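Probable dipeptidase (Pseudomonas aeruginosa, PDB 3B40) probably works as a metal-dependent dipeptidase of the membrane dipeptidase family M19, built on a TIM-barrel fold. Local coordinates at residues 397-400 with 401-404; 309-312 with 313-317; 32-35 with 36-39. The protein carries 11 engineered substitutions. All coordinates share one frame; numbering follows the deposited sequence.

Contact 1. Residues 397-400 with 401-404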
# COMPACT_ATOMS: atom_id res chain seq x y z
N GLY A 397 -0.61 -15.01 0.34
CA GLY A 397 0.67 -14.86 1.02
C GLY A 397 1.81 -15.78 0.62
O GLY A 397 2.98 -15.42 0.82
N GLY A 398 1.50 -16.95 0.08
CA GLY A 398 2.53 -17.91 -0.36
C GLY A 398 3.57 -17.28 -1.29
O GLY A 398 4.77 -17.53 -1.17
N ASN A 399 3.10 -16.47 -2.24
CA ASN A 399 4.00 -15.83 -3.21
C ASN A 399 4.89 -14.81 -2.53
O ASN A 399 6.12 -14.77 -2.77
CB ASN A 399 3.18 -15.16 -4.31
CG ASN A 399 2.48 -16.15 -5.21
OD1 ASN A 399 2.96 -17.26 -5.43
ND2 ASN A 399 1.35 -15.73 -5.80
N PHE A 400 4.28 -13.97 -1.69
CA PHE A 400 5.04 -12.97 -0.92
C PHE A 400 6.11 -13.63 -0.07
O PHE A 400 7.24 -13.15 -0.01
CB PHE A 400 4.14 -12.06 -0.06
CG PHE A 400 4.90 -10.99 0.71
CD1 PHE A 400 5.04 -9.70 0.19
CD2 PHE A 400 5.48 -11.27 1.94
CE1 PHE A 400 5.73 -8.72 0.90
CE2 PHE A 400 6.19 -10.28 2.65
CZ PHE A 400 6.30 -9.01 2.13
N LEU A 401 5.75 -14.70 0.65
CA LEU A 401 6.70 -15.38 1.52
C LEU A 401 7.87 -15.99 0.74
O LEU A 401 8.99 -15.95 1.21
CB LEU A 401 5.98 -16.46 2.33
CG LEU A 401 4.91 -16.00 3.35
CD1 LEU A 401 4.22 -17.20 3.99
CD2 LEU A 401 5.51 -15.09 4.43
N ARG A 402 7.61 -16.54 -0.46
CA ARG A 402 8.70 -17.07 -1.33
C ARG A 402 9.66 -15.94 -1.70
O ARG A 402 10.89 -16.04 -1.53
CB ARG A 402 8.14 -17.68 -2.63
CG ARG A 402 9.22 -18.25 -3.64
CD ARG A 402 8.67 -18.31 -5.08
NE ARG A 402 8.45 -16.97 -5.66
CZ ARG A 402 7.28 -16.47 -6.09
NH1 ARG A 402 7.23 -15.24 -6.59
NH2 ARG A 402 6.15 -17.19 -6.01
N ALA A 403 9.09 -14.87 -2.24
CA ALA A 403 9.91 -13.73 -2.69
C ALA A 403 10.71 -13.15 -1.52
O ALA A 403 11.88 -12.80 -1.68
CB ALA A 403 9.03 -12.66 -3.32
N TRP A 404 10.08 -13.04 -0.35
CA TRP A 404 10.76 -12.55 0.84
C TRP A 404 11.95 -13.43 1.16
O TRP A 404 13.03 -12.92 1.50
CB TRP A 404 9.78 -12.47 2.03
CG TRP A 404 10.24 -11.85 3.32
CD1 TRP A 404 11.42 -11.19 3.56
CD2 TRP A 404 9.50 -11.80 4.55
NE1 TRP A 404 11.46 -10.77 4.87
CE2 TRP A 404 10.29 -11.12 5.50
CE3 TRP A 404 8.24 -12.29 4.94
CZ2 TRP A 404 9.88 -10.91 6.82
CZ3 TRP A 404 7.81 -12.07 6.27
CH2 TRP A 404 8.64 -11.40 7.19
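Helix 389-409, the last helix of this TIM-barrel chain, passes through residues 397-404, and the touches here run along successive turns, with Phe400 meeting Trp404 and Asn399 meeting Arg402. Bonds of the i to i+4 kind run from Leu401 to Trp404, across a kink at 397-400: Leu401 N reaches Gly397 O at 2.9 Å in a nearly straight bond, and Ala403 N binds Asn399 O at 3.0 Å. Gly397 has a positive phi of 147°, where a side chain would press on the preceding carbonyl; Leu401 CG packs 3.2 Å from Gly397 O.

On the apolar side Phe400 CE2 comes to 3.7 Å from Trp404 CE3, which lies at the edge of the phenyl ring near its plane. The two ring planes are 62° apart, an oblique meeting. Beyond them, Phe400 and Trp404 both pack on Ile208 of a barrel strand, while Leu401 leans on helix 119-127.

The polar side is carried by Asn399 and Arg402, lying alongside each other. Arg402 bends at chi3 (68°), which brings the guanidinium back along the helix, so that Asn399 O lies 3.9 Å above its plane, over the centre. Arg402 NH2 gives only a weak bond to Asn399 OD1, at 3.2 Å; its strongest partner is Asp352 O, while NH1 binds Gly259 O. Asn399 ND2 binds Val354 O and Ile351 O. Amide and guanidinium thus spend donors on backbone carbonyls, tying this helix to residues 351-354 and to the chain leading into strand 261-265.

Contact 2. Residues 309-312 with 313-317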
# COMPACT_ATOMS: atom_id res chain seq x y z
N THR A 309 0.18 25.00 -7.65
CA THR A 309 1.32 25.45 -6.84
C THR A 309 1.30 26.97 -6.49
O THR A 309 1.87 27.38 -5.46
CB THR A 309 2.70 25.11 -7.48
OG1 THR A 309 3.75 25.36 -6.52
CG2 THR A 309 2.95 25.94 -8.75
N ILE A 310 0.64 27.77 -7.32
CA ILE A 310 0.55 29.24 -7.08
C ILE A 310 -0.62 29.69 -6.19
O ILE A 310 -0.67 30.85 -5.76
CB ILE A 310 0.57 30.10 -8.39
CG1 ILE A 310 -0.76 29.96 -9.16
CG2 ILE A 310 1.71 29.66 -9.29
CD1 ILE A 310 -1.05 31.10 -10.15
N TRP A 311 -1.53 28.77 -5.88
CA TRP A 311 -2.67 29.05 -5.00
C TRP A 311 -2.31 29.37 -3.54
O TRP A 311 -1.45 28.71 -2.93
CB TRP A 311 -3.62 27.85 -4.97
CG TRP A 311 -4.38 27.61 -6.23
CD1 TRP A 311 -4.21 28.23 -7.44
CD2 TRP A 311 -5.44 26.66 -6.42
NE1 TRP A 311 -5.09 27.73 -8.36
CE2 TRP A 311 -5.88 26.78 -7.76
CE3 TRP A 311 -6.09 25.74 -5.58
CZ2 TRP A 311 -6.91 25.99 -8.28
CZ3 TRP A 311 -7.12 24.98 -6.09
CH2 TRP A 311 -7.52 25.10 -7.42
N PRO A 312 -3.01 30.34 -2.93
CA PRO A 312 -2.85 30.50 -1.47
C PRO A 312 -3.33 29.25 -0.73
O PRO A 312 -4.15 28.51 -1.25
CB PRO A 312 -3.73 31.71 -1.13
CG PRO A 312 -3.97 32.45 -2.47
CD PRO A 312 -3.96 31.32 -3.52
N GLU A 313 -2.79 28.98 0.46
CA GLU A 313 -3.19 27.75 1.20
C GLU A 313 -4.69 27.64 1.41
O GLU A 313 -5.27 26.56 1.25
CB GLU A 313 -2.45 27.64 2.54
CG GLU A 313 -0.93 27.52 2.37
CD GLU A 313 -0.16 27.67 3.68
OE1 GLU A 313 -0.70 28.27 4.63
OE2 GLU A 313 1.00 27.18 3.77
N GLN A 314 -5.33 28.77 1.72
CA GLN A 314 -6.76 28.83 1.99
C GLN A 314 -7.53 28.34 0.75
O GLN A 314 -8.52 27.60 0.86
CB GLN A 314 -7.15 30.26 2.36
CG GLN A 314 -8.61 30.50 2.87
CD GLN A 314 -9.70 30.21 1.84
OE1 GLN A 314 -10.64 29.46 2.13
NE2 GLN A 314 -9.58 30.78 0.64
N ARG A 315 -7.05 28.72 -0.43
CA ARG A 315 -7.73 28.34 -1.68
C ARG A 315 -7.58 26.84 -1.96
O ARG A 315 -8.54 26.17 -2.39
CB ARG A 315 -7.17 29.16 -2.86
CG ARG A 315 -7.89 28.97 -4.18
CD ARG A 315 -7.30 29.93 -5.24
NE ARG A 315 -7.83 29.65 -6.58
CZ ARG A 315 -8.98 30.11 -7.06
NH1 ARG A 315 -9.75 30.90 -6.32
NH2 ARG A 315 -9.36 29.79 -8.30
N PHE A 316 -6.38 26.32 -1.71
CA PHE A 316 -6.11 24.89 -1.82
C PHE A 316 -7.00 24.10 -0.87
O PHE A 316 -7.67 23.15 -1.29
CB PHE A 316 -4.63 24.58 -1.55
CG PHE A 316 -4.32 23.12 -1.61
CD1 PHE A 316 -4.15 22.49 -2.83
CD2 PHE A 316 -4.23 22.37 -0.45
CE1 PHE A 316 -3.88 21.12 -2.91
CE2 PHE A 316 -3.97 21.00 -0.50
CZ PHE A 316 -3.79 20.38 -1.73
N GLY A 317 -6.99 24.50 0.41
CA GLY A 317 -7.85 23.90 1.42
C GLY A 317 -9.29 23.74 0.99
O GLY A 317 -9.86 22.67 1.09
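Trp311 and Arg315 supply the main side-chain contact, a cation-pi interaction in which the arginine chain runs over one face of the indole. Arg315 NE stands over the centre of that face and comes to 3.7 Å from Trp311 CE2. The guanidinium carbon, Arg315 CZ, is 4.8 Å from the centroid of the five-membered ring of Trp311. The guanidinium does not lie flat on the indole: the two planes are 81° apart, so it turns its edge to the ring. A CH-pi contact accompanies the cation-pi one, with Arg315 CD 4.0 Å from the centroid of that same five-membered ring. Extended from CG to NE, the arginine chain can keep to the face as it crosses. Beyond the indole, Arg315 NH2 makes a weak hydrogen bond to Phe289 O and a long, weak ion pair with Asp290.

The hydrogen bonds belong to a helix start. Pro312 occupies the N-cap position of helix 313-328, and its carbonyl O accepts from Phe316 N at 3.2 Å, nearly in line with the C=O bond; a weak bond from Arg315 N reaches the same oxygen at 3.0 Å. The following i to i+4 bond runs from Gly317 N to Glu313 O.

Apolar packing fills in the rest. Pro312 CD lies 3.9 Å from Arg315 CB, the two side chains running alongside each other. At the indole edge, near its plane, Phe316 CA approaches Trp311 CE3 to 3.9 Å. Trp311 also meets Tyr319 edge-to-face, further along the helix, whereas the phenyl ring of Phe316 leads away to stack on Phe180.

Contact 3. Residues 32-35 with 36-39; sequences PLDF and GTTG. Engineered in segment 32-35: Leu33 (natural residue Pro). Engineered in segment 36-39: Thr38 (natural residue Glu).
Asp34 O takes two hydrogen bonds from Thr37, one from the side chain and one from the backbone. The hydroxyl OG1 donates to Asp34 O at 2.6 Å, in the carbonyl plane and on a lone pair. Thr37 N reaches Asp34 O at 3.1 Å from above that plane, 36° out of it, and closes a type II turn from Asp34 to Thr37. The hydroxyl stands between the backbone N and the carbonyl carbon of its own residue (chi1 64°), which swings it back over the turn; the methyl CG2 also comes within 3.2 Å of Asp34 O.

A type I turn precedes this one, with Phe35 N bonded to Pro32 O at 3.0 Å. Gly36 adopts a positive phi of 91°, where a side chain would collide with Phe35 O. Together Gly36 and Thr37 face Asn40 as a G1 beta bulge, and Asp34 OD1 binds Asn40 ND2.

Further out, Phe35 is the buried member, packing on Ile101 and Met105 of helix 87-108, while the engineered Leu33 touches Ile97 and Arg98. With two donors from a single residue gripping one carbonyl, the second turn is pinned by Thr37 at both its main chain and its side chain.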
# COMPACT_ATOMS: atom_id res chain seq x y z
N PRO A 32 -2.64 3.92 12.34
CA PRO A 32 -3.14 5.24 12.79
C PRO A 32 -2.26 5.74 13.92
O PRO A 32 -1.86 4.95 14.79
CB PRO A 32 -4.55 4.91 13.32
CG PRO A 32 -4.92 3.59 12.66
CD PRO A 32 -3.60 2.85 12.65
N LEU A 33 -1.93 7.02 13.92
CA LEU A 33 -1.03 7.54 14.95
C LEU A 33 -1.55 7.38 16.40
O LEU A 33 -0.78 7.43 17.35
CB LEU A 33 -0.69 9.01 14.65
CG LEU A 33 0.23 9.12 13.44
CD1 LEU A 33 0.16 10.52 12.79
CD2 LEU A 33 1.66 8.76 13.86
N ASP A 34 -2.85 7.20 16.56
CA ASP A 34 -3.44 7.02 17.90
C ASP A 34 -3.82 5.56 18.18
O ASP A 34 -4.59 5.28 19.08
CB ASP A 34 -4.65 7.96 18.07
CG ASP A 34 -5.82 7.58 17.16
OD1 ASP A 34 -5.64 6.69 16.30
OD2 ASP A 34 -6.92 8.18 17.31
N PHE A 35 -3.28 4.64 17.38
CA PHE A 35 -3.63 3.24 17.51
C PHE A 35 -3.08 2.75 18.85
O PHE A 35 -1.93 3.05 19.18
CB PHE A 35 -2.98 2.46 16.35
CG PHE A 35 -3.47 1.05 16.20
CD1 PHE A 35 -4.84 0.77 16.21
CD2 PHE A 35 -2.57 0.03 15.96
CE1 PHE A 35 -5.29 -0.54 16.03
CE2 PHE A 35 -3.00 -1.27 15.77
CZ PHE A 35 -4.37 -1.56 15.81
N GLY A 36 -3.90 2.05 19.61
CA GLY A 36 -3.53 1.59 20.94
C GLY A 36 -3.89 2.57 22.06
O GLY A 36 -3.52 2.32 23.20
N THR A 37 -4.59 3.66 21.73
CA THR A 37 -4.99 4.66 22.74
C THR A 37 -6.45 4.44 23.08
O THR A 37 -7.14 3.63 22.43
CB THR A 37 -4.81 6.12 22.26
OG1 THR A 37 -5.67 6.38 21.14
CG2 THR A 37 -3.39 6.39 21.86
N THR A 38 -6.93 5.15 24.10
CA THR A 38 -8.34 5.08 24.50
C THR A 38 -9.21 5.48 23.33
O THR A 38 -9.01 6.54 22.74
CB THR A 38 -8.60 6.00 25.70
OG1 THR A 38 -7.68 5.68 26.74
CG2 THR A 38 -10.02 5.82 26.24
N GLY A 39 -10.19 4.63 23.01
CA GLY A 39 -11.06 4.86 21.86
C GLY A 39 -10.59 4.07 20.64
O GLY A 39 -11.36 3.84 19.70

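Overall arrangement
Contact 1 is the core member of the three, with most of its touching residues buried between the last helix and the strands and helix 119-127 it packs on. Contacts 2 and 3 are partly buried surface features: one starts a helix, the other is a double turn in the loop between strand 25-29 and helix 52-58. No two contacts share a helix or strand. The centres of contacts 1 and 2 lie about 44 Å apart, on opposite sides of the chain's centre; that of contact 3 is about 30 Å from the first and 31 Å from the second. Contact 1 combines aromatic packing with asparagine and arginine hydrogen bonds to backbone carbonyls, contact 2 sets a charge over an indole, and contact 3 relies on backbone and hydroxyl bonds.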